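Local coordinates for putative creatinine amidohydrolase (Bacteroides fragilis, PDB 3LUB), which probably hydrolyses carbon-nitrogen bonds in linear amides as a zinc-dependent member of the creatininase superfamily, at residues W28-P33 with L41-L46; L59-V64 with L243-A248; V72-H77 with I88-A93. One frame throughout, in Å; residues are numbered along the deposited sequence.

Interaction 1: residues W28-P33 with L41-L46. With ZN (zinc ion), chain B; ZN (zinc ion), chain C; EDO (1,2-ethanediol), chain D.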
loop_
_atom_site.group_PDB
_atom_site.type_symbol
_atom_site.label_atom_id
_atom_site.label_comp_id
_atom_site.label_asym_id
_atom_site.label_seq_id
_atom_site.Cartn_x
_atom_site.Cartn_y
_atom_site.Cartn_z
ATOM N N TRP F 28 -20.934 -9.655 -8.468
ATOM C CA TRP F 28 -20.374 -8.534 -7.749
ATOM C C TRP F 28 -21.372 -7.412 -7.786
ATOM O O TRP F 28 -21.768 -6.902 -8.882
ATOM C CB TRP F 28 -19.038 -8.132 -8.367
ATOM C CG TRP F 28 -18.195 -7.331 -7.480
ATOM C CD1 TRP F 28 -18.575 -6.233 -6.767
ATOM C CD2 TRP F 28 -16.816 -7.549 -7.176
ATOM N NE1 TRP F 28 -17.518 -5.738 -6.063
ATOM C CE2 TRP F 28 -16.419 -6.513 -6.297
ATOM C CE3 TRP F 28 -15.866 -8.490 -7.593
ATOM C CZ2 TRP F 28 -15.116 -6.400 -5.800
ATOM C CZ3 TRP F 28 -14.591 -8.383 -7.110
ATOM C CH2 TRP F 28 -14.217 -7.343 -6.210
ATOM N N GLY F 29 -21.805 -7.054 -6.584
ATOM C CA GLY F 29 -22.857 -6.105 -6.373
ATOM C C GLY F 29 -22.457 -4.822 -5.668
ATOM O O GLY F 29 -21.435 -4.222 -5.973
ATOM N N ALA F 30 -23.327 -4.391 -4.778
ATOM C CA ALA F 30 -23.208 -3.142 -4.038
ATOM C C ALA F 30 -24.205 -3.223 -2.893
ATOM O O ALA F 30 -25.164 -4.001 -2.966
ATOM C CB ALA F 30 -23.530 -1.910 -4.945
ATOM N N THR F 31 -23.961 -2.417 -1.855
ATOM C CA THR F 31 -24.877 -2.172 -0.747
ATOM C C THR F 31 -25.316 -0.685 -0.886
ATOM O O THR F 31 -24.575 0.261 -0.561
ATOM C CB THR F 31 -24.182 -2.520 0.589
ATOM O OG1 THR F 31 -23.639 -3.858 0.501
ATOM C CG2 THR F 31 -25.131 -2.390 1.825
ATOM N N GLU F 32 -26.532 -0.492 -1.389
ATOM C CA GLU F 32 -26.912 0.743 -2.061
ATOM C C GLU F 32 -28.419 0.915 -2.061
ATOM O O GLU F 32 -29.131 0.029 -2.499
ATOM C CB GLU F 32 -26.432 0.710 -3.517
ATOM C CG GLU F 32 -26.606 2.014 -4.284
ATOM C CD GLU F 32 -26.325 1.885 -5.764
ATOM O OE1 GLU F 32 -26.490 0.758 -6.293
ATOM O OE2 GLU F 32 -25.959 2.899 -6.408
ATOM N N PRO F 33 -28.904 2.070 -1.588
ATOM C CA PRO F 33 -30.329 2.351 -1.693
ATOM C C PRO F 33 -30.792 2.358 -3.178
ATOM O O PRO F 33 -30.070 2.847 -4.047
ATOM C CB PRO F 33 -30.467 3.744 -1.087
ATOM C CG PRO F 33 -29.198 4.019 -0.359
ATOM C CD PRO F 33 -28.157 3.163 -0.956
ATOM N N LEU F 41 -29.566 -4.718 -1.264
ATOM C CA LEU F 41 -28.704 -5.704 -1.952
ATOM C C LEU F 41 -29.153 -6.115 -3.338
ATOM O O LEU F 41 -28.685 -7.104 -3.840
ATOM C CB LEU F 41 -28.543 -6.949 -1.067
ATOM C CG LEU F 41 -27.721 -6.777 0.221
ATOM C CD1 LEU F 41 -27.591 -8.121 0.925
ATOM C CD2 LEU F 41 -26.321 -6.289 -0.112
ATOM N N THR F 42 -30.029 -5.341 -3.967
ATOM C CA THR F 42 -30.476 -5.565 -5.374
ATOM C C THR F 42 -29.339 -5.900 -6.326
ATOM O O THR F 42 -29.449 -6.815 -7.122
ATOM C CB THR F 42 -31.267 -4.330 -5.912
ATOM O OG1 THR F 42 -32.436 -4.094 -5.095
ATOM C CG2 THR F 42 -31.666 -4.479 -7.408
ATOM N N ASP F 43 -28.226 -5.180 -6.238
ATOM C CA ASP F 43 -27.101 -5.391 -7.174
ATOM C C ASP F 43 -26.310 -6.657 -6.937
ATOM O O ASP F 43 -25.521 -7.039 -7.780
ATOM C CB ASP F 43 -26.146 -4.189 -7.178
ATOM C CG ASP F 43 -26.783 -2.939 -7.709
ATOM O OD1 ASP F 43 -27.924 -2.997 -8.249
ATOM O OD2 ASP F 43 -26.130 -1.884 -7.592
ATOM N N CYS F 44 -26.523 -7.302 -5.796
ATOM C CA CYS F 44 -25.982 -8.629 -5.505
ATOM C C CYS F 44 -26.969 -9.731 -5.901
ATOM O O CYS F 44 -26.591 -10.745 -6.488
ATOM C CB CYS F 44 -25.724 -8.797 -4.000
ATOM S SG CYS F 44 -24.313 -7.868 -3.263
ATOM N N ILE F 45 -28.222 -9.531 -5.518
ATOM C CA ILE F 45 -29.277 -10.514 -5.702
ATOM C C ILE F 45 -29.518 -10.834 -7.172
ATOM O O ILE F 45 -29.583 -11.994 -7.535
ATOM C CB ILE F 45 -30.607 -10.043 -5.091
ATOM C CG1 ILE F 45 -30.509 -9.980 -3.559
ATOM C CG2 ILE F 45 -31.732 -10.949 -5.510
ATOM C CD1 ILE F 45 -31.550 -9.128 -2.845
ATOM N N LEU F 46 -29.658 -9.808 -8.008
ATOM C CA LEU F 46 -29.999 -10.006 -9.408
ATOM C C LEU F 46 -28.952 -10.779 -10.204
ATOM O O LEU F 46 -29.302 -11.769 -10.859
ATOM C CB LEU F 46 -30.323 -8.676 -10.074
ATOM C CG LEU F 46 -31.614 -8.055 -9.528
ATOM C CD1 LEU F 46 -32.108 -6.892 -10.434
ATOM C CD2 LEU F 46 -32.675 -9.150 -9.356
HETATM ZN ZN ZN B . -26.087 0.032 -8.386
HETATM ZN ZN ZN C . -29.057 -1.638 -8.955
HETATM C C1 EDO D . -21.305 -4.745 3.144
HETATM O O1 EDO D . -22.678 -4.997 2.816
HETATM C C2 EDO D . -20.920 -5.650 4.308
HETATM O O2 EDO D . -21.561 -5.202 5.519
HETATM O O HOH W 1 -27.485 -3.137 -4.295
HETATM O O HOH W 2 -28.031 -0.084 -9.900
#
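The backbone of G29 meets the side chain of C44 at the dinuclear zinc site of a creatininase-type fold, where the loop leaving strand 23-28 runs past the first turn of helix 42-62. The CA of G29 lies 3.2 Å from the carbonyl O of D43 and also faces the C44 sulfur, so loop backbone and helix lie in direct contact here. A30 follows with its methyl group beside the D43 carboxylate, CB to OD2 3.7 Å. Its carbonyl joins the helix through a water, which donates to A30 O and accepts from D43 N, so that the peptide N-H of D43 reaches the loop carbonyl through the water rather than by a direct bond. T31 offers OG1 to the CD2 branch of L41, the residue at the N-cap position, while the hydroxyl itself is engaged with P73 O and accepts a bond from 1,2-ethanediol, probably a crystallisation additive. E32 reaches the metals as an extended chain, CG anti to the backbone N (chi1 -172°), and its carboxylate plane stands 74° from that of D43. E32 OE1 and D43 OD2 are 3.0 Å apart, two acceptors drawn together because both bind the same zinc, whose charge would offset their repulsion; H120 is that ion's other protein ligand. E32 OE2 turns instead to Q81, a second-shell amide that should fix the rotation of the carboxylate. D43 is thus the bridge, with H34 and E168 completing the second zinc site. Its two oxygens are divided between the ions, OD2 at 2.1 Å from one zinc and OD1 at 1.9 Å from the other, and a single water bound to both metals closes the bridge.

Interaction 2: residues L59-V64 with L243-A248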
loop_
_atom_site.group_PDB
_atom_site.type_symbol
_atom_site.label_atom_id
_atom_site.label_comp_id
_atom_site.label_asym_id
_atom_site.label_seq_id
_atom_site.Cartn_x
_atom_site.Cartn_y
_atom_site.Cartn_z
ATOM N N LEU F 59 -25.435 -26.515 -17.664
ATOM C CA LEU F 59 -25.266 -27.886 -17.174
ATOM C C LEU F 59 -26.260 -28.833 -17.839
ATOM O O LEU F 59 -25.857 -29.887 -18.292
ATOM C CB LEU F 59 -25.426 -27.967 -15.660
ATOM C CG LEU F 59 -25.180 -29.311 -14.960
ATOM C CD1 LEU F 59 -23.757 -29.870 -15.217
ATOM C CD2 LEU F 59 -25.476 -29.156 -13.479
ATOM N N SER F 60 -27.543 -28.471 -17.893
ATOM C CA SER F 60 -28.537 -29.391 -18.429
ATOM C C SER F 60 -28.384 -29.573 -19.942
ATOM O O SER F 60 -28.596 -30.671 -20.467
ATOM C CB SER F 60 -29.957 -28.938 -18.095
ATOM O OG SER F 60 -30.341 -27.798 -18.872
ATOM N N ARG F 61 -27.974 -28.501 -20.613
ATOM C CA ARG F 61 -27.805 -28.442 -22.053
ATOM C C ARG F 61 -26.495 -29.029 -22.595
ATOM O O ARG F 61 -26.490 -29.665 -23.645
ATOM C CB ARG F 61 -27.884 -26.960 -22.429
ATOM C CG ARG F 61 -27.784 -26.661 -23.862
ATOM C CD ARG F 61 -28.351 -25.269 -24.141
ATOM N NE ARG F 61 -27.317 -24.242 -24.164
ATOM C CZ ARG F 61 -27.576 -22.959 -24.374
ATOM N NH1 ARG F 61 -28.827 -22.559 -24.552
ATOM N NH2 ARG F 61 -26.585 -22.074 -24.418
ATOM N N SER F 62 -25.379 -28.805 -21.904
ATOM C CA SER F 62 -24.054 -29.224 -22.410
ATOM C C SER F 62 -23.211 -30.023 -21.456
ATOM O O SER F 62 -22.118 -30.442 -21.815
ATOM C CB SER F 62 -23.210 -27.999 -22.790
ATOM O OG SER F 62 -23.929 -27.114 -23.629
ATOM N N GLY F 63 -23.656 -30.196 -20.224
ATOM C CA GLY F 63 -22.820 -30.848 -19.209
ATOM C C GLY F 63 -21.653 -29.980 -18.745
ATOM O O GLY F 63 -20.721 -30.457 -18.104
ATOM N N VAL F 64 -21.686 -28.695 -19.073
ATOM C CA VAL F 64 -20.669 -27.770 -18.608
ATOM C C VAL F 64 -21.109 -27.296 -17.225
ATOM O O VAL F 64 -22.216 -26.802 -17.074
ATOM C CB VAL F 64 -20.475 -26.602 -19.575
ATOM C CG1 VAL F 64 -19.642 -25.501 -18.915
ATOM C CG2 VAL F 64 -19.805 -27.109 -20.851
ATOM N N LEU F 243 -21.945 -18.271 -23.253
ATOM C CA LEU F 243 -20.615 -17.817 -22.875
ATOM C C LEU F 243 -19.940 -18.764 -21.911
ATOM O O LEU F 243 -18.741 -19.056 -22.057
ATOM C CB LEU F 243 -20.680 -16.416 -22.251
ATOM C CG LEU F 243 -19.413 -15.884 -21.553
ATOM C CD1 LEU F 243 -18.414 -15.479 -22.551
ATOM C CD2 LEU F 243 -19.769 -14.686 -20.654
ATOM N N PHE F 244 -20.681 -19.238 -20.909
ATOM C CA PHE F 244 -20.125 -20.254 -19.997
ATOM C C PHE F 244 -19.645 -21.473 -20.800
ATOM O O PHE F 244 -18.560 -21.966 -20.588
ATOM C CB PHE F 244 -21.141 -20.757 -18.941
ATOM C CG PHE F 244 -21.700 -19.691 -18.023
ATOM C CD1 PHE F 244 -21.274 -18.368 -18.067
ATOM C CD2 PHE F 244 -22.647 -20.038 -17.086
ATOM C CE1 PHE F 244 -21.828 -17.420 -17.222
ATOM C CE2 PHE F 244 -23.185 -19.094 -16.226
ATOM C CZ PHE F 244 -22.779 -17.783 -16.301
ATOM N N GLU F 245 -20.472 -21.973 -21.705
ATOM C CA GLU F 245 -20.099 -23.189 -22.471
ATOM C C GLU F 245 -18.855 -22.986 -23.320
ATOM O O GLU F 245 -17.971 -23.829 -23.330
ATOM C CB GLU F 245 -21.237 -23.651 -23.387
ATOM C CG GLU F 245 -22.438 -24.298 -22.673
ATOM C CD GLU F 245 -23.765 -24.044 -23.394
ATOM O OE1 GLU F 245 -23.726 -23.342 -24.435
ATOM O OE2 GLU F 245 -24.838 -24.531 -22.929
ATOM N N GLU F 246 -18.798 -21.879 -24.045
ATOM C CA GLU F 246 -17.645 -21.585 -24.913
ATOM C C GLU F 246 -16.385 -21.297 -24.112
ATOM O O GLU F 246 -15.302 -21.684 -24.522
ATOM C CB GLU F 246 -17.929 -20.407 -25.813
ATOM C CG GLU F 246 -19.065 -20.611 -26.774
ATOM C CD GLU F 246 -19.631 -19.280 -27.253
ATOM O OE1 GLU F 246 -19.220 -18.228 -26.692
ATOM O OE2 GLU F 246 -20.489 -19.268 -28.172
HETATM N N MSE F 247 -16.507 -20.626 -22.972
HETATM C CA MSE F 247 -15.361 -20.477 -22.065
HETATM C C MSE F 247 -14.806 -21.810 -21.614
HETATM O O MSE F 247 -13.584 -21.984 -21.582
HETATM C CB MSE F 247 -15.708 -19.635 -20.838
HETATM C CG MSE F 247 -15.806 -18.154 -21.130
HETATM SE SE MSE F 247 -16.301 -17.142 -19.529
HETATM C CE MSE F 247 -14.555 -17.267 -18.572
ATOM N N ALA F 248 -15.700 -22.755 -21.297
ATOM C CA ALA F 248 -15.310 -24.125 -20.898
ATOM C C ALA F 248 -14.684 -24.945 -22.012
ATOM O O ALA F 248 -13.802 -25.773 -21.754
ATOM C CB ALA F 248 -16.507 -24.889 -20.353
#
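F244 opens the contact modestly: its carbonyl O lies 4.1 Å from CG1 of V64, while its ring leads away toward I25 and A54. One residue on, E245 supplies the polar half of this helix-to-helix contact, in which the end of helix 42-62 meets the last turns of helix 226-249. A bend at chi2 (148°) carries its carboxylate across to R61, which grips it side-on with two nitrogens. R61 NE gives a 2.8 Å bond to the syn lone pair of E245 OE2, and R61 NH2 reaches E245 OE1 at 3.1 Å on a straighter path (166° at the hydrogen). The two flat groups are not coplanar but turned 48° from each other, so the paired bonds are twisted rather than flat. S62 OG adds a weak bond to OE2, and the third guanidinium nitrogen, NH1, pairs with E238. A248 ends the segment with an apolar touch, its CB 3.5 Å from CG1 of V64, just past G63, where the chain leaves the helix with positive phi. Around this contact, A248 rests on V23 of strand 23-28 and E245 on A58 of helix 42-62, so the two helices pack together beside the parallel sheet.

Interaction 3: residues V72-H77 with I88-A93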
loop_
_atom_site.group_PDB
_atom_site.type_symbol
_atom_site.label_atom_id
_atom_site.label_comp_id
_atom_site.label_asym_id
_atom_site.label_seq_id
_atom_site.Cartn_x
_atom_site.Cartn_y
_atom_site.Cartn_z
ATOM N N VAL F 72 -20.353 -10.353 -4.062
ATOM C CA VAL F 72 -19.531 -9.415 -3.336
ATOM C C VAL F 72 -20.386 -8.173 -3.129
ATOM O O VAL F 72 -20.837 -7.565 -4.094
ATOM C CB VAL F 72 -18.204 -9.077 -4.094
ATOM C CG1 VAL F 72 -17.282 -8.298 -3.205
ATOM C CG2 VAL F 72 -17.521 -10.309 -4.583
ATOM N N PRO F 73 -20.638 -7.770 -1.865
ATOM C CA PRO F 73 -21.538 -6.651 -1.686
ATOM C C PRO F 73 -20.828 -5.286 -1.607
ATOM O O PRO F 73 -21.347 -4.382 -0.968
ATOM C CB PRO F 73 -22.176 -6.991 -0.345
ATOM C CG PRO F 73 -21.036 -7.575 0.435
ATOM C CD PRO F 73 -20.156 -8.285 -0.566
ATOM N N PHE F 74 -19.644 -5.158 -2.215
ATOM C CA PHE F 74 -18.809 -3.961 -2.066
ATOM C C PHE F 74 -18.695 -3.256 -3.411
ATOM O O PHE F 74 -17.858 -3.635 -4.247
ATOM C CB PHE F 74 -17.432 -4.303 -1.475
ATOM C CG PHE F 74 -17.509 -4.875 -0.098
ATOM C CD1 PHE F 74 -17.887 -4.073 0.975
ATOM C CD2 PHE F 74 -17.246 -6.203 0.140
ATOM C CE1 PHE F 74 -18.046 -4.610 2.234
ATOM C CE2 PHE F 74 -17.384 -6.740 1.426
ATOM C CZ PHE F 74 -17.794 -5.938 2.463
ATOM N N GLY F 75 -19.551 -2.234 -3.576
ATOM C CA GLY F 75 -19.641 -1.393 -4.766
ATOM C C GLY F 75 -18.896 -0.083 -4.650
ATOM O O GLY F 75 -18.538 0.312 -3.561
ATOM N N ALA F 76 -18.587 0.520 -5.801
ATOM C CA ALA F 76 -18.031 1.856 -5.934
ATOM C C ALA F 76 -19.190 2.806 -6.220
ATOM O O ALA F 76 -19.907 2.648 -7.240
ATOM C CB ALA F 76 -17.043 1.899 -7.101
ATOM N N HIS F 77 -19.310 3.834 -5.380
ATOM C CA HIS F 77 -20.465 4.745 -5.389
ATOM C C HIS F 77 -20.127 6.196 -5.650
ATOM O O HIS F 77 -18.947 6.569 -5.693
ATOM C CB HIS F 77 -21.230 4.586 -4.078
ATOM C CG HIS F 77 -21.859 3.250 -3.978
ATOM N ND1 HIS F 77 -22.840 2.847 -4.852
ATOM C CD2 HIS F 77 -21.550 2.168 -3.231
ATOM C CE1 HIS F 77 -23.164 1.594 -4.593
ATOM N NE2 HIS F 77 -22.395 1.159 -3.617
ATOM N N ILE F 88 -22.489 1.689 1.350
ATOM C CA ILE F 88 -21.079 1.491 1.639
ATOM C C ILE F 88 -20.226 1.724 0.386
ATOM O O ILE F 88 -20.227 0.878 -0.527
ATOM C CB ILE F 88 -20.755 0.048 2.199
ATOM C CG1 ILE F 88 -21.569 -0.262 3.476
ATOM C CG2 ILE F 88 -19.278 -0.076 2.471
ATOM C CD1 ILE F 88 -21.519 0.866 4.629
ATOM N N HIS F 89 -19.479 2.838 0.345
ATOM C CA HIS F 89 -18.574 3.082 -0.784
ATOM C C HIS F 89 -17.313 2.245 -0.568
ATOM O O HIS F 89 -16.686 2.280 0.494
ATOM C CB HIS F 89 -18.250 4.581 -0.991
ATOM C CG HIS F 89 -17.174 4.816 -2.000
ATOM N ND1 HIS F 89 -17.341 4.551 -3.346
ATOM C CD2 HIS F 89 -15.895 5.238 -1.856
ATOM C CE1 HIS F 89 -16.213 4.797 -3.984
ATOM N NE2 HIS F 89 -15.312 5.184 -3.098
ATOM N N THR F 90 -16.919 1.520 -1.594
ATOM C CA THR F 90 -15.686 0.785 -1.571
ATOM C C THR F 90 -14.680 1.434 -2.510
ATOM O O THR F 90 -14.988 1.658 -3.680
ATOM C CB THR F 90 -15.949 -0.663 -2.025
ATOM O OG1 THR F 90 -17.183 -1.103 -1.437
ATOM C CG2 THR F 90 -14.841 -1.542 -1.605
ATOM N N ARG F 91 -13.472 1.698 -2.013
ATOM C CA ARG F 91 -12.379 2.190 -2.866
ATOM C C ARG F 91 -11.951 1.127 -3.867
ATOM O O ARG F 91 -12.003 -0.075 -3.583
ATOM C CB ARG F 91 -11.158 2.624 -2.061
ATOM C CG ARG F 91 -11.307 3.883 -1.231
ATOM C CD ARG F 91 -10.188 4.007 -0.201
ATOM N NE ARG F 91 -10.243 2.920 0.778
ATOM C CZ ARG F 91 -9.410 2.753 1.799
ATOM N NH1 ARG F 91 -8.422 3.592 1.993
ATOM N NH2 ARG F 91 -9.567 1.735 2.637
ATOM N N TYR F 92 -11.509 1.579 -5.039
ATOM C CA TYR F 92 -11.024 0.681 -6.090
ATOM C C TYR F 92 -9.936 -0.256 -5.558
ATOM O O TYR F 92 -9.882 -1.400 -5.939
ATOM C CB TYR F 92 -10.478 1.511 -7.272
ATOM C CG TYR F 92 -10.174 0.714 -8.550
ATOM C CD1 TYR F 92 -9.003 -0.079 -8.681
ATOM C CD2 TYR F 92 -11.052 0.742 -9.619
ATOM C CE1 TYR F 92 -8.742 -0.818 -9.851
ATOM C CE2 TYR F 92 -10.778 0.022 -10.798
ATOM C CZ TYR F 92 -9.627 -0.740 -10.895
ATOM O OH TYR F 92 -9.419 -1.438 -12.051
ATOM N N ALA F 93 -9.029 0.249 -4.717
ATOM C CA ALA F 93 -7.923 -0.558 -4.176
ATOM C C ALA F 93 -8.435 -1.678 -3.292
ATOM O O ALA F 93 -7.865 -2.773 -3.236
ATOM C CB ALA F 93 -6.911 0.334 -3.404
HETATM O O HOH W 3 -21.657 -0.819 -1.978
#
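This is a buried loop-to-loop contact, tied by backbone and side-chain hydrogen bonds, between the chain that follows strand 66-68 and the approach to helix 92-108. Its hub is the carbonyl of G75, held by two donors from one residue. T90 N comes in the carbonyl plane at 2.8 Å from G75 O, whereas T90 OG1 donates from a position tilted 34° out of it. With OG1 anti to its own carbonyl carbon (chi1 -41°), the threonine brings hydroxyl and peptide N-H to the same oxygen, and that hydroxyl also presses on CB of F74 at 3.2 Å. Farther along, the imidazole of H89 takes the place of a backbone acceptor: its ND1 receives the N-H of H77 at 2.9 Å, nearly straight (171°) and within the ring plane. The ring's other nitrogen, NE2, bonds to D131 of the third subunit, which should settle the ring's orientation. H77 in turn sets the edge of its ring against the carbonyl of I88, CD2 to O 3.3 Å. A water in the plane of that ring links H77 NE2, I88 O and G75 N. F74 O is shared by W28 of strand 23-28 and Q95 of helix 92-108, so 72-77 lies between that strand's end and the helix, while 88-93 leads into the helix and faces neighbouring subunits.

In the fold
Interactions 1 and 3 are neighbouring buried contacts, interaction 3 lying partly against other subunits, and they touch directly: G29 N probably bonds V72 O, and C44 SG packs on P73 CA. E32 also meets H77, which puts 72-77, through H77 and the A76 carbonyl bonded to H120, against zinc ligands, consistent with a second-shell place. Interaction 2 stands apart, its centre about 26 Å from that of interaction 1, and is only partly buried; yet both draw on helix 42-62, one near its start and the other at its end. Chemistry follows location: metal coordination and a water bridge at the site, backbone, threonine and histidine hydrogen bonds in the buried loops, and a salt bridge with a small apolar patch toward the surface.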